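Local coordinates for probable 2-phosphosulfolactate phosphatase (Clostridium acetobutylicum, PDB 1VR0), which probably catalyses the magnesium-dependent hydrolysis of (2R)-O-phospho-3-sulfolactate to (2R)-3-sulfolactate and phosphate, at residues D16-A21 against E26-N31; A34-M39 against T118-G123; V45-L50 against I130-V135; V57-T62 against P239-G244; F93-M98 against M112-G117. All blocks are in the same frame, centred on the assembly; numbering follows the deposited sequence.

Contact 1 of 5, residues D16-A21 against E26-N31; sequences DLIISA and EEKVKN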
# COMPACT_ATOMS: atom_id res chain seq x y z
N ASP A 16 -11.63 -3.67 1.26
CA ASP A 16 -10.47 -2.79 1.23
C ASP A 16 -9.31 -3.52 1.88
O ASP A 16 -9.48 -4.57 2.48
CB ASP A 16 -10.76 -1.50 2.01
CG ASP A 16 -9.83 -0.33 1.65
OD1 ASP A 16 -8.98 -0.42 0.72
OD2 ASP A 16 -9.98 0.73 2.30
N LEU A 17 -8.13 -2.91 1.79
CA LEU A 17 -6.92 -3.47 2.38
C LEU A 17 -6.07 -2.33 2.95
O LEU A 17 -5.93 -1.28 2.32
CB LEU A 17 -6.15 -4.23 1.32
CG LEU A 17 -4.90 -4.93 1.81
CD1 LEU A 17 -4.70 -6.19 0.98
CD2 LEU A 17 -3.65 -4.05 1.72
N ILE A 18 -5.52 -2.54 4.14
CA ILE A 18 -4.61 -1.63 4.76
C ILE A 18 -3.26 -2.35 4.82
O ILE A 18 -3.19 -3.52 5.20
CB ILE A 18 -5.09 -1.27 6.13
CG1 ILE A 18 -6.33 -0.39 5.99
CG2 ILE A 18 -3.99 -0.61 6.91
CD1 ILE A 18 -7.04 -0.07 7.29
N ILE A 19 -2.19 -1.66 4.44
CA ILE A 19 -0.93 -2.30 4.17
C ILE A 19 -0.01 -2.51 5.40
O ILE A 19 0.99 -3.22 5.27
CB ILE A 19 -0.14 -1.53 3.10
CG1 ILE A 19 0.15 -0.09 3.57
CG2 ILE A 19 -0.91 -1.52 1.79
CD1 ILE A 19 1.41 0.51 2.91
N SER A 20 -0.32 -1.91 6.55
CA SER A 20 0.52 -2.09 7.72
C SER A 20 -0.13 -1.52 8.97
O SER A 20 -0.97 -0.63 8.87
CB SER A 20 1.89 -1.40 7.52
OG SER A 20 1.98 -0.17 8.23
N ALA A 21 0.32 -1.99 10.13
CA ALA A 21 -0.12 -1.47 11.43
C ALA A 21 0.06 0.05 11.59
O ALA A 21 -0.72 0.70 12.29
CB ALA A 21 0.59 -2.21 12.56
N GLU A 26 -8.63 5.17 11.43
CA GLU A 26 -9.95 4.81 11.98
C GLU A 26 -11.09 4.78 10.97
O GLU A 26 -11.89 3.85 10.96
CB GLU A 26 -10.35 5.83 13.04
CG GLU A 26 -10.29 5.33 14.47
CD GLU A 26 -11.23 6.13 15.37
OE1 GLU A 26 -12.21 6.75 14.84
OE2 GLU A 26 -11.01 6.13 16.61
N GLU A 27 -11.18 5.80 10.14
CA GLU A 27 -12.29 5.93 9.21
C GLU A 27 -12.35 4.79 8.21
O GLU A 27 -13.41 4.55 7.64
CB GLU A 27 -12.20 7.26 8.47
CG GLU A 27 -10.93 7.43 7.59
CD GLU A 27 -9.76 8.13 8.31
OE1 GLU A 27 -9.66 8.07 9.58
OE2 GLU A 27 -8.95 8.75 7.58
N LYS A 28 -11.23 4.13 7.98
CA LYS A 28 -11.16 2.95 7.12
C LYS A 28 -11.53 1.65 7.86
O LYS A 28 -11.66 0.58 7.26
CB LYS A 28 -9.74 2.76 6.56
CG LYS A 28 -9.30 3.75 5.49
CD LYS A 28 -7.83 3.47 5.13
CE LYS A 28 -7.31 4.33 3.97
NZ LYS A 28 -6.13 3.67 3.37
N VAL A 29 -11.63 1.73 9.18
CA VAL A 29 -11.85 0.55 9.98
C VAL A 29 -13.22 0.56 10.67
O VAL A 29 -13.89 -0.46 10.70
CB VAL A 29 -10.68 0.38 10.96
CG1 VAL A 29 -11.08 -0.31 12.19
CG2 VAL A 29 -9.61 -0.45 10.32
N LYS A 30 -13.67 1.72 11.16
CA LYS A 30 -14.84 1.74 12.03
C LYS A 30 -16.09 1.14 11.36
O LYS A 30 -16.30 1.29 10.17
CB LYS A 30 -15.09 3.12 12.64
CG LYS A 30 -15.06 4.24 11.64
CD LYS A 30 -15.86 5.44 12.13
CE LYS A 30 -15.90 6.56 11.07
NZ LYS A 30 -16.88 7.49 11.65
N ASN A 31 -16.83 0.37 12.16
CA ASN A 31 -18.09 -0.31 11.79
C ASN A 31 -17.98 -1.36 10.70
O ASN A 31 -19.01 -1.90 10.29
CB ASN A 31 -19.19 0.70 11.48
CG ASN A 31 -19.22 1.87 12.46
OD1 ASN A 31 -19.11 1.69 13.67
ND2 ASN A 31 -19.35 3.10 11.93
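With chi1 at -71° and chi2 at 173°, I18 sets CG1 opposite its carbonyl carbon and carries CD1 straight out to K28 and V29. K28 CB already points at strand 13-18, and chi1 -73° sets CG opposite the carbonyl carbon. The methyl I18 CD1 rests 4.0 Å from K28 CB and 4.0 Å from V29 CG2, shared by the root of the lysine and the tip of the valine. The isoleucine and valine side chains run roughly perpendicular to one another. The extended lysine runs past D16, with K28 CG 4.4 Å from D16 OD2 and NZ 5.0 Å from the same oxygen, too far for a salt bridge, though the opposite charges may attract weakly. The other carboxylate oxygen, D16 OD1, bonds to T188 OG1 and weakly takes the backbone N of L17. A single helix-like turn is held by E26 O, which accepts from the backbone N of both V29 and K30. Segment 26-31 belongs to the loop joining strand 13-18 to strand 33-37. In the sheet, strand 152-156 lies between those two, and I18 and V29 both pack on its V153, while L17 turns the other way onto helices 165-181 and 189-199.

Contact 2 of 5, residues A34-M39 against T118-G123; sequences AVVIDM and TRAIKG. With MG (magnesium ion), chain D.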
# COMPACT_ATOMS: atom_id res chain seq x y z
N ALA A 34 -13.32 -6.16 10.13
CA ALA A 34 -11.86 -6.06 9.99
C ALA A 34 -11.22 -7.44 10.11
O ALA A 34 -11.53 -8.19 11.02
CB ALA A 34 -11.26 -5.14 11.01
N VAL A 35 -10.33 -7.77 9.19
CA VAL A 35 -9.63 -9.03 9.23
C VAL A 35 -8.15 -8.73 9.44
O VAL A 35 -7.53 -8.12 8.59
CB VAL A 35 -9.83 -9.78 7.93
CG1 VAL A 35 -9.03 -11.08 7.93
CG2 VAL A 35 -11.32 -10.05 7.67
N VAL A 36 -7.60 -9.12 10.57
CA VAL A 36 -6.21 -8.83 10.86
C VAL A 36 -5.32 -9.99 10.41
O VAL A 36 -5.59 -11.17 10.71
CB VAL A 36 -6.00 -8.51 12.33
CG1 VAL A 36 -4.55 -8.25 12.58
CG2 VAL A 36 -6.84 -7.30 12.74
N ILE A 37 -4.25 -9.66 9.69
CA ILE A 37 -3.31 -10.66 9.18
C ILE A 37 -1.87 -10.37 9.59
O ILE A 37 -1.33 -9.31 9.33
CB ILE A 37 -3.46 -10.79 7.66
CG1 ILE A 37 -4.85 -11.37 7.36
CG2 ILE A 37 -2.44 -11.74 7.08
CD1 ILE A 37 -5.26 -11.19 5.93
N ASP A 38 -1.26 -11.34 10.27
CA ASP A 38 0.20 -11.34 10.52
C ASP A 38 0.65 -12.81 10.37
O ASP A 38 0.89 -13.49 11.36
CB ASP A 38 0.52 -10.78 11.92
CG ASP A 38 2.00 -10.57 12.15
OD1 ASP A 38 2.67 -10.05 11.25
OD2 ASP A 38 2.54 -10.89 13.24
N MSE A 39 0.73 -13.31 9.15
CA MSE A 39 0.82 -14.77 8.96
C MSE A 39 2.14 -15.37 9.42
O MSE A 39 2.20 -16.58 9.75
CB MSE A 39 0.53 -15.17 7.51
CG MSE A 39 1.46 -14.54 6.52
SE MSE A 39 1.65 -15.56 4.84
CE MSE A 39 2.11 -17.31 5.59
N THR A 118 0.05 -7.95 17.15
CA THR A 118 -0.68 -7.45 18.31
C THR A 118 -1.02 -5.96 18.22
O THR A 118 -2.08 -5.53 18.68
CB THR A 118 0.06 -7.82 19.67
OG1 THR A 118 1.37 -7.19 19.79
CG2 THR A 118 0.17 -9.34 19.80
N ARG A 119 -0.13 -5.18 17.58
CA ARG A 119 -0.36 -3.75 17.26
C ARG A 119 -1.56 -3.56 16.28
O ARG A 119 -2.41 -2.69 16.45
CB ARG A 119 0.92 -3.15 16.66
CG ARG A 119 2.19 -3.29 17.59
CD ARG A 119 3.52 -2.69 16.96
NE ARG A 119 3.25 -1.50 16.12
CZ ARG A 119 3.57 -1.34 14.83
NH1 ARG A 119 4.25 -2.25 14.12
NH2 ARG A 119 3.21 -0.22 14.24
N ALA A 120 -1.57 -4.38 15.22
CA ALA A 120 -2.63 -4.34 14.23
C ALA A 120 -4.02 -4.67 14.86
O ALA A 120 -5.06 -4.09 14.48
CB ALA A 120 -2.33 -5.31 13.10
N ILE A 121 -4.02 -5.62 15.80
CA ILE A 121 -5.27 -6.04 16.46
C ILE A 121 -5.84 -4.87 17.27
O ILE A 121 -6.95 -4.41 17.03
CB ILE A 121 -5.08 -7.34 17.32
CG1 ILE A 121 -4.75 -8.51 16.41
CG2 ILE A 121 -6.35 -7.66 18.07
CD1 ILE A 121 -4.14 -9.74 17.13
N LYS A 122 -5.04 -4.35 18.18
CA LYS A 122 -5.42 -3.15 18.92
C LYS A 122 -5.81 -1.99 18.03
O LYS A 122 -6.72 -1.25 18.36
CB LYS A 122 -4.28 -2.74 19.87
CG LYS A 122 -3.93 -3.79 20.96
CD LYS A 122 -5.15 -4.14 21.83
CE LYS A 122 -4.87 -4.05 23.33
NZ LYS A 122 -6.15 -3.75 24.04
N GLY A 123 -5.11 -1.80 16.91
CA GLY A 123 -5.39 -0.69 15.99
C GLY A 123 -6.72 -0.76 15.26
O GLY A 123 -7.17 0.23 14.70
MG MG D . 3.52 -9.44 9.37
O HOH W 1 3.37 -11.86 8.63
O HOH W 2 5.74 -9.82 8.34
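The flat group here, the D38 carboxylate, lies beyond the hydrophobic meeting of V36 with A120 and I121; its OD1 binds the magnesium ion and its OD2 takes a weak bond from the backbone N of G117. Helix 117-123 packs on the parallel part of the large sheet of this alpha/beta fold, and strand 33-37 delivers the metal ligand from its C-terminal end, a common place for an active site in parallel alpha/beta proteins. V36 is the residue that meets the helix. Its CG1 stands opposite the backbone N (chi1 179°) and touches two successive helix residues, 3.7 Å from A120 CB and 3.8 Å from I121 CG1. The other branch, V36 CG2, lies 4.1 Å from A120 O, so the valine meets the helix backbone as well. V36 and I121 cross at about a right angle, and all three residues are buried. I37 faces the other way, onto helix 165-181, which also supplies D167 to the metal; G158 O is a further ligand. D38 itself is turned with CG anti to the backbone N (chi1 -172°), and its OD1 sits 2.1 Å from the magnesium ion, alongside two waters each 2.5 Å from the metal.

Contact 3 of 5, residues V45-L50 against I130-V135; sequences VITTAL and ILIGSV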
# COMPACT_ATOMS: atom_id res chain seq x y z
N VAL A 45 -0.17 -18.16 14.97
CA VAL A 45 -0.12 -18.63 16.35
C VAL A 45 -1.53 -18.55 16.98
O VAL A 45 -2.06 -19.53 17.48
CB VAL A 45 0.88 -17.82 17.20
CG1 VAL A 45 0.58 -18.01 18.63
CG2 VAL A 45 2.33 -18.23 16.89
N ILE A 46 -2.14 -17.40 16.96
CA ILE A 46 -3.44 -17.24 17.57
C ILE A 46 -4.43 -18.30 17.03
O ILE A 46 -5.13 -18.95 17.82
CB ILE A 46 -3.99 -15.84 17.35
CG1 ILE A 46 -3.17 -14.85 18.17
CG2 ILE A 46 -5.45 -15.76 17.77
CD1 ILE A 46 -3.07 -13.50 17.56
N THR A 47 -4.48 -18.44 15.72
CA THR A 47 -5.36 -19.37 15.06
C THR A 47 -5.10 -20.82 15.52
O THR A 47 -6.03 -21.56 15.81
CB THR A 47 -5.15 -19.27 13.53
OG1 THR A 47 -5.56 -17.97 13.09
CG2 THR A 47 -5.99 -20.32 12.80
N THR A 48 -3.83 -21.20 15.58
CA THR A 48 -3.45 -22.54 15.96
C THR A 48 -3.80 -22.81 17.44
O THR A 48 -4.42 -23.83 17.79
CB THR A 48 -1.95 -22.75 15.67
OG1 THR A 48 -1.72 -22.64 14.26
CG2 THR A 48 -1.47 -24.12 16.15
N ALA A 49 -3.42 -21.89 18.30
CA ALA A 49 -3.61 -22.05 19.71
C ALA A 49 -5.08 -22.26 20.05
O ALA A 49 -5.42 -23.19 20.79
CB ALA A 49 -3.07 -20.84 20.42
N LEU A 50 -5.94 -21.39 19.51
CA LEU A 50 -7.37 -21.46 19.75
C LEU A 50 -8.02 -22.72 19.19
O LEU A 50 -8.85 -23.32 19.85
CB LEU A 50 -8.05 -20.19 19.21
CG LEU A 50 -7.86 -19.08 20.23
CD1 LEU A 50 -7.86 -17.75 19.62
CD2 LEU A 50 -8.94 -19.17 21.31
N ILE A 130 -13.80 -7.73 14.67
CA ILE A 130 -12.40 -8.00 14.36
C ILE A 130 -12.13 -9.51 14.25
O ILE A 130 -12.17 -10.22 15.24
CB ILE A 130 -11.42 -7.44 15.40
CG1 ILE A 130 -11.54 -5.92 15.53
CG2 ILE A 130 -9.97 -7.84 15.02
CD1 ILE A 130 -12.46 -5.49 16.59
N LEU A 131 -11.83 -9.97 13.05
CA LEU A 131 -11.51 -11.37 12.80
C LEU A 131 -10.02 -11.60 12.72
O LEU A 131 -9.27 -10.73 12.32
CB LEU A 131 -12.11 -11.83 11.48
CG LEU A 131 -13.62 -11.62 11.32
CD1 LEU A 131 -14.08 -12.15 9.96
CD2 LEU A 131 -14.42 -12.31 12.45
N ILE A 132 -9.58 -12.79 13.09
CA ILE A 132 -8.16 -13.10 13.01
C ILE A 132 -7.98 -14.06 11.86
O ILE A 132 -8.57 -15.11 11.86
CB ILE A 132 -7.65 -13.76 14.29
CG1 ILE A 132 -7.89 -12.85 15.50
CG2 ILE A 132 -6.20 -14.09 14.13
CD1 ILE A 132 -7.36 -11.41 15.36
N GLY A 133 -7.15 -13.67 10.90
CA GLY A 133 -6.97 -14.46 9.70
C GLY A 133 -5.55 -14.84 9.40
O GLY A 133 -4.60 -14.18 9.82
N SER A 134 -5.41 -15.92 8.65
CA SER A 134 -4.11 -16.48 8.31
C SER A 134 -4.35 -17.38 7.13
O SER A 134 -5.52 -17.64 6.76
CB SER A 134 -3.57 -17.30 9.49
OG SER A 134 -4.42 -18.41 9.81
N VAL A 135 -3.28 -17.92 6.56
CA VAL A 135 -3.45 -18.94 5.51
C VAL A 135 -4.20 -20.15 6.05
O VAL A 135 -5.02 -20.75 5.36
CB VAL A 135 -2.08 -19.38 4.89
CG1 VAL A 135 -2.27 -20.37 3.75
CG2 VAL A 135 -1.35 -18.19 4.37
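I132 lays its CG2 methyl over the neighbouring pair I46 and T47 of helix 42-51. It touches I46 CG2 at 4.1 Å, methyl against methyl, with the two isoleucine side chains running at about a right angle. The same I132 CG2 is 4.1 Å from T47 OG1, where the threonine and isoleucine side chains run side by side, pointing opposite ways. Both isoleucines hold CG2 anti to the backbone N (chi1 -69° for I46, -58° for I132), which turns these branch methyls into the interface. Two residues further along, S134 brings a hydroxyl toward the same helix residue. Its OG stands between the backbone N and the carbonyl carbon (chi1 62°) and comes 3.5 Å from T47 OG1, a weak bond at best, since the serine proton has another acceptor nearby. Each hydroxyl has a firmer partner: S134 OG pairs with N137 OD1, and T47 OG1 with T43 O, one turn back in its own helix. These bonds account for the two polar atoms in a buried setting. The helix also meets the small parallel sheet, V45 and I46 lying on M112. I246, on the edge strand of the large sheet, is touched by I46, L50 and I132. A helix laid against a parallel strand through branched side chains is the familiar layering of alpha/beta folds, and here one helix packs against strands of both sheets.

Contact 4 of 5, residues V57-T62 against P239-G244; sequences VVPVLT and PQYTNG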
# COMPACT_ATOMS: atom_id res chain seq x y z
N VAL A 57 -7.00 -15.78 24.01
CA VAL A 57 -5.75 -15.07 23.81
C VAL A 57 -5.98 -13.62 24.17
O VAL A 57 -6.93 -13.02 23.70
CB VAL A 57 -5.26 -15.12 22.35
CG1 VAL A 57 -3.97 -14.36 22.24
CG2 VAL A 57 -5.08 -16.57 21.86
N VAL A 58 -5.10 -13.05 25.00
CA VAL A 58 -5.14 -11.63 25.35
C VAL A 58 -3.90 -10.94 24.76
O VAL A 58 -2.80 -11.08 25.30
CB VAL A 58 -5.10 -11.45 26.86
CG1 VAL A 58 -5.15 -9.95 27.21
CG2 VAL A 58 -6.20 -12.22 27.54
N PRO A 59 -4.06 -10.21 23.63
CA PRO A 59 -2.98 -9.46 23.03
C PRO A 59 -2.70 -8.13 23.75
O PRO A 59 -3.61 -7.39 24.07
CB PRO A 59 -3.51 -9.20 21.62
CG PRO A 59 -4.92 -9.14 21.75
CD PRO A 59 -5.30 -10.06 22.86
N VAL A 60 -1.43 -7.86 24.01
CA VAL A 60 -1.01 -6.62 24.63
C VAL A 60 0.19 -6.01 23.87
O VAL A 60 0.85 -6.66 23.04
CB VAL A 60 -0.67 -6.82 26.10
CG1 VAL A 60 -1.86 -7.41 26.84
CG2 VAL A 60 0.58 -7.68 26.29
N LEU A 61 0.47 -4.74 24.15
CA LEU A 61 1.48 -4.01 23.40
C LEU A 61 2.86 -4.05 24.08
O LEU A 61 3.88 -3.95 23.41
CB LEU A 61 1.01 -2.57 23.14
CG LEU A 61 -0.26 -2.41 22.26
CD1 LEU A 61 -0.49 -0.98 21.89
CD2 LEU A 61 -0.27 -3.28 20.98
N THR A 62 2.92 -4.20 25.39
CA THR A 62 4.22 -4.17 26.04
C THR A 62 4.42 -5.38 26.91
O THR A 62 3.46 -5.98 27.40
CB THR A 62 4.43 -2.88 26.91
OG1 THR A 62 3.63 -2.94 28.10
CG2 THR A 62 4.05 -1.68 26.12
N PRO A 239 -11.04 -17.00 14.94
CA PRO A 239 -10.99 -16.25 16.19
C PRO A 239 -11.44 -14.81 16.02
O PRO A 239 -11.33 -14.23 14.95
CB PRO A 239 -9.51 -16.28 16.57
CG PRO A 239 -8.90 -17.36 15.76
CD PRO A 239 -9.71 -17.45 14.51
N GLN A 240 -11.95 -14.26 17.11
CA GLN A 240 -12.53 -12.96 17.05
C GLN A 240 -12.11 -12.16 18.27
O GLN A 240 -12.19 -12.66 19.39
CB GLN A 240 -14.02 -13.14 16.98
CG GLN A 240 -14.73 -11.95 16.49
CD GLN A 240 -16.07 -12.24 15.84
OE1 GLN A 240 -16.45 -13.41 15.59
NE2 GLN A 240 -16.79 -11.16 15.55
N TYR A 241 -11.62 -10.95 18.05
CA TYR A 241 -11.19 -10.04 19.12
C TYR A 241 -12.39 -9.21 19.57
O TYR A 241 -13.05 -8.58 18.76
CB TYR A 241 -10.03 -9.15 18.62
CG TYR A 241 -9.55 -8.08 19.59
CD1 TYR A 241 -8.85 -8.41 20.73
CD2 TYR A 241 -9.77 -6.73 19.34
CE1 TYR A 241 -8.42 -7.46 21.60
CE2 TYR A 241 -9.32 -5.76 20.22
CZ TYR A 241 -8.66 -6.13 21.35
OH TYR A 241 -8.21 -5.19 22.25
N THR A 242 -12.66 -9.22 20.86
CA THR A 242 -13.83 -8.58 21.43
C THR A 242 -13.49 -8.18 22.84
O THR A 242 -13.15 -9.04 23.62
CB THR A 242 -15.02 -9.60 21.51
OG1 THR A 242 -15.30 -10.12 20.20
CG2 THR A 242 -16.27 -8.93 22.07
N ASN A 243 -13.60 -6.89 23.17
CA ASN A 243 -13.35 -6.40 24.51
C ASN A 243 -12.02 -6.88 25.06
O ASN A 243 -11.96 -7.42 26.15
CB ASN A 243 -14.48 -6.83 25.46
CG ASN A 243 -15.84 -6.32 25.03
OD1 ASN A 243 -15.98 -5.19 24.58
ND2 ASN A 243 -16.86 -7.15 25.20
N GLY A 244 -10.95 -6.72 24.28
CA GLY A 244 -9.60 -7.06 24.74
C GLY A 244 -9.19 -8.53 24.77
O GLY A 244 -8.11 -8.86 25.23
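Y241 OH is gripped by two side chains, E125 OE2 and K122 NZ, while the ring it belongs to lies beside P59. The place is a junction in an alpha/beta fold: P59 lies on strand 56-59, an outer strand of the small parallel sheet, and Y241 sits on strand 240-242, which runs antiparallel to its neighbour 129-133 in the large mixed sheet. Tyrosine CG is anti to the backbone N (chi1 175°), which swings the ring back toward the proline although the bond leaving the backbone does not aim there. P59 CG is 3.9 Å from Y241 CE1 and 4.1 Å from Y241 CD1, at a slant to the ring. The two partners hold the hydroxyl end in place; the ring is packed by P59 and by I121 of helix 117-123. Past the strand the chain turns through N243 and G244, both with positive phi, a conformation that by itself favours glycine at 244, and goes on to strand 245-246; there I246 forms backbone bonds with V57 and so ties the two sheets together. The turn meets the small sheet through a backbone oxygen: G244 O lies 3.7 Å from V58 CG1 and 3.9 Å from P59 CD, packed against carbon.

Contact 5 of 5, residues F93-M98 against M112-G117; sequences FSNSPM and MTTTNG. With 3SL ((2R)-3-sulfolactic acid), chain E.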
# COMPACT_ATOMS: atom_id res chain seq x y z
N PHE A 93 6.55 -19.30 26.21
CA PHE A 93 6.70 -19.71 24.84
C PHE A 93 7.08 -18.55 23.97
O PHE A 93 7.06 -17.38 24.38
CB PHE A 93 5.41 -20.38 24.35
CG PHE A 93 5.04 -21.55 25.16
CD1 PHE A 93 5.83 -22.72 25.12
CD2 PHE A 93 3.97 -21.50 26.04
CE1 PHE A 93 5.54 -23.84 25.94
CE2 PHE A 93 3.67 -22.59 26.86
CZ PHE A 93 4.48 -23.79 26.80
N SER A 94 7.44 -18.90 22.75
CA SER A 94 7.93 -17.96 21.77
C SER A 94 6.77 -17.70 20.84
O SER A 94 5.64 -17.70 21.31
CB SER A 94 9.18 -18.56 21.13
OG SER A 94 9.34 -18.14 19.82
N ASN A 95 7.03 -17.44 19.56
CA ASN A 95 5.96 -17.16 18.60
C ASN A 95 5.90 -18.18 17.45
O ASN A 95 5.46 -17.88 16.35
CB ASN A 95 6.06 -15.71 18.08
CG ASN A 95 4.73 -15.18 17.67
OD1 ASN A 95 3.78 -15.30 18.43
ND2 ASN A 95 4.61 -14.66 16.47
N SER A 96 6.31 -19.40 17.76
CA SER A 96 6.18 -20.52 16.83
C SER A 96 4.86 -21.19 17.06
O SER A 96 4.59 -21.60 18.16
CB SER A 96 7.27 -21.55 17.09
OG SER A 96 6.93 -22.72 16.40
N PRO A 97 4.03 -21.33 16.02
CA PRO A 97 2.78 -22.06 16.19
C PRO A 97 2.91 -23.50 16.70
O PRO A 97 2.00 -23.95 17.40
CB PRO A 97 2.16 -22.05 14.78
CG PRO A 97 2.75 -20.94 14.11
CD PRO A 97 4.16 -20.80 14.66
N MSE A 98 4.02 -24.20 16.41
CA MSE A 98 4.18 -25.60 16.86
C MSE A 98 4.25 -25.80 18.33
O MSE A 98 3.98 -26.90 18.80
CB MSE A 98 5.41 -26.27 16.29
CG MSE A 98 5.08 -27.04 15.04
SE MSE A 98 4.90 -25.72 13.61
CE MSE A 98 6.95 -25.72 13.17
N MSE A 112 -0.18 -12.56 25.09
CA MSE A 112 0.90 -12.32 24.14
C MSE A 112 1.09 -10.91 23.66
O MSE A 112 0.15 -10.11 23.59
CB MSE A 112 0.80 -13.24 22.93
CG MSE A 112 -0.55 -13.42 22.30
SE MSE A 112 -0.47 -14.41 20.52
CE MSE A 112 1.34 -15.48 20.75
N THR A 113 2.34 -10.63 23.33
CA THR A 113 2.74 -9.39 22.75
C THR A 113 3.73 -9.72 21.66
O THR A 113 4.64 -10.54 21.86
CB THR A 113 3.33 -8.44 23.81
OG1 THR A 113 3.69 -7.22 23.17
CG2 THR A 113 4.54 -9.03 24.53
N THR A 114 3.54 -9.12 20.48
CA THR A 114 4.41 -9.36 19.34
C THR A 114 4.80 -8.07 18.64
O THR A 114 4.27 -6.98 18.94
CB THR A 114 3.80 -10.35 18.29
OG1 THR A 114 2.70 -9.76 17.59
CG2 THR A 114 3.33 -11.63 18.92
N THR A 115 5.74 -8.20 17.71
CA THR A 115 6.33 -7.08 17.00
C THR A 115 5.29 -6.34 16.12
O THR A 115 5.20 -5.13 16.19
CB THR A 115 7.59 -7.56 16.18
OG1 THR A 115 8.69 -7.92 17.06
CG2 THR A 115 8.07 -6.46 15.22
N ASN A 116 4.46 -7.10 15.39
CA ASN A 116 3.50 -6.55 14.40
C ASN A 116 2.01 -6.89 14.64
O ASN A 116 1.16 -5.97 14.82
CB ASN A 116 3.92 -7.08 13.04
CG ASN A 116 5.36 -6.72 12.73
OD1 ASN A 116 5.76 -5.57 12.91
ND2 ASN A 116 6.15 -7.71 12.31
N GLY A 117 1.69 -8.19 14.67
CA GLY A 117 0.31 -8.66 14.82
C GLY A 117 -0.51 -8.02 15.94
O GLY A 117 -1.64 -7.58 15.70
O11 3SL E . 10.51 -9.61 13.27
C1 3SL E . 10.27 -10.83 13.36
O12 3SL E . 11.02 -11.75 12.93
C2 3SL E . 9.00 -11.20 14.02
O2 3SL E . 8.01 -10.27 13.57
C3 3SL E . 8.68 -12.63 13.65
S 3SL E . 7.16 -13.07 14.13
O3S 3SL E . 7.23 -13.85 15.38
O1S 3SL E . 6.15 -11.96 14.08
O2S 3SL E . 6.69 -14.10 13.19
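N95 meets T114 and M112 with one end of its amide and the bound sulfolactate with the other. Its ND2 donates to the sulfonate oxygen O3S of the ligand at 3.0 Å, with an N-H...O angle of 154°, fairly straight. The opposite end, N95 OD1, is packed against two methyls: CE of M112, a selenomethionine in this crystal, at 3.4 Å, and CG2 of T114 at 3.7 Å. Both side chains cross the asparagine at about a right angle. CG of N95 lies anti to the backbone N (chi1 -152°), which sends the amide toward strand 109-113 and the pocket. In segment 112-117, N116 ND2 comes within 3.4 Å of O2 of the ligand, and T115 CB within 3.8 Å of that oxygen. The sulfolactate also bonds to R41 NH1.

A second shell sets these groups. T115 OG1 bonds to E82 OE1, and N116 OD1 accepts from the backbone N of Y160. Behind N95, an ST turn holds the chain: M98 N donates to S96 OG at 3.3 Å, and that hydroxyl also pairs with D225 of helix 223-229. M112 rests on V45 and I46 of helix 42-51, with T114 on A42 at the start of it. Thus the loop 93-98 is flanked by helices 42-51 and 223-229, and segment 112-117 leads from the middle strand of the small sheet through the short loop 114-116 into helix 117-123.

Overall arrangement
Contacts 2 and 5 meet at the active site: one supplies D38, which binds magnesium and also lines the sulfolactate pocket; the other supplies N95, T115 and N116, and D38 OD1 comes 3.7 Å from N116 CB. Contact 3 backs both, since strand 129-133 pairs with 33-37 (A34 O to L131 N, 2.7 Å) and V45 CG1 lies 3.4 Å from M112 CE. Contact 4 touches both sheets: V60 N is 2.8 Å from M112 O in the small one, and I132 N is 2.9 Å from P239 O in the large one. Contact 1 is the most remote from contact 5, about 23 Å between centres, though A21 CB touches R119 NH2 of contact 2 at 3.7 Å.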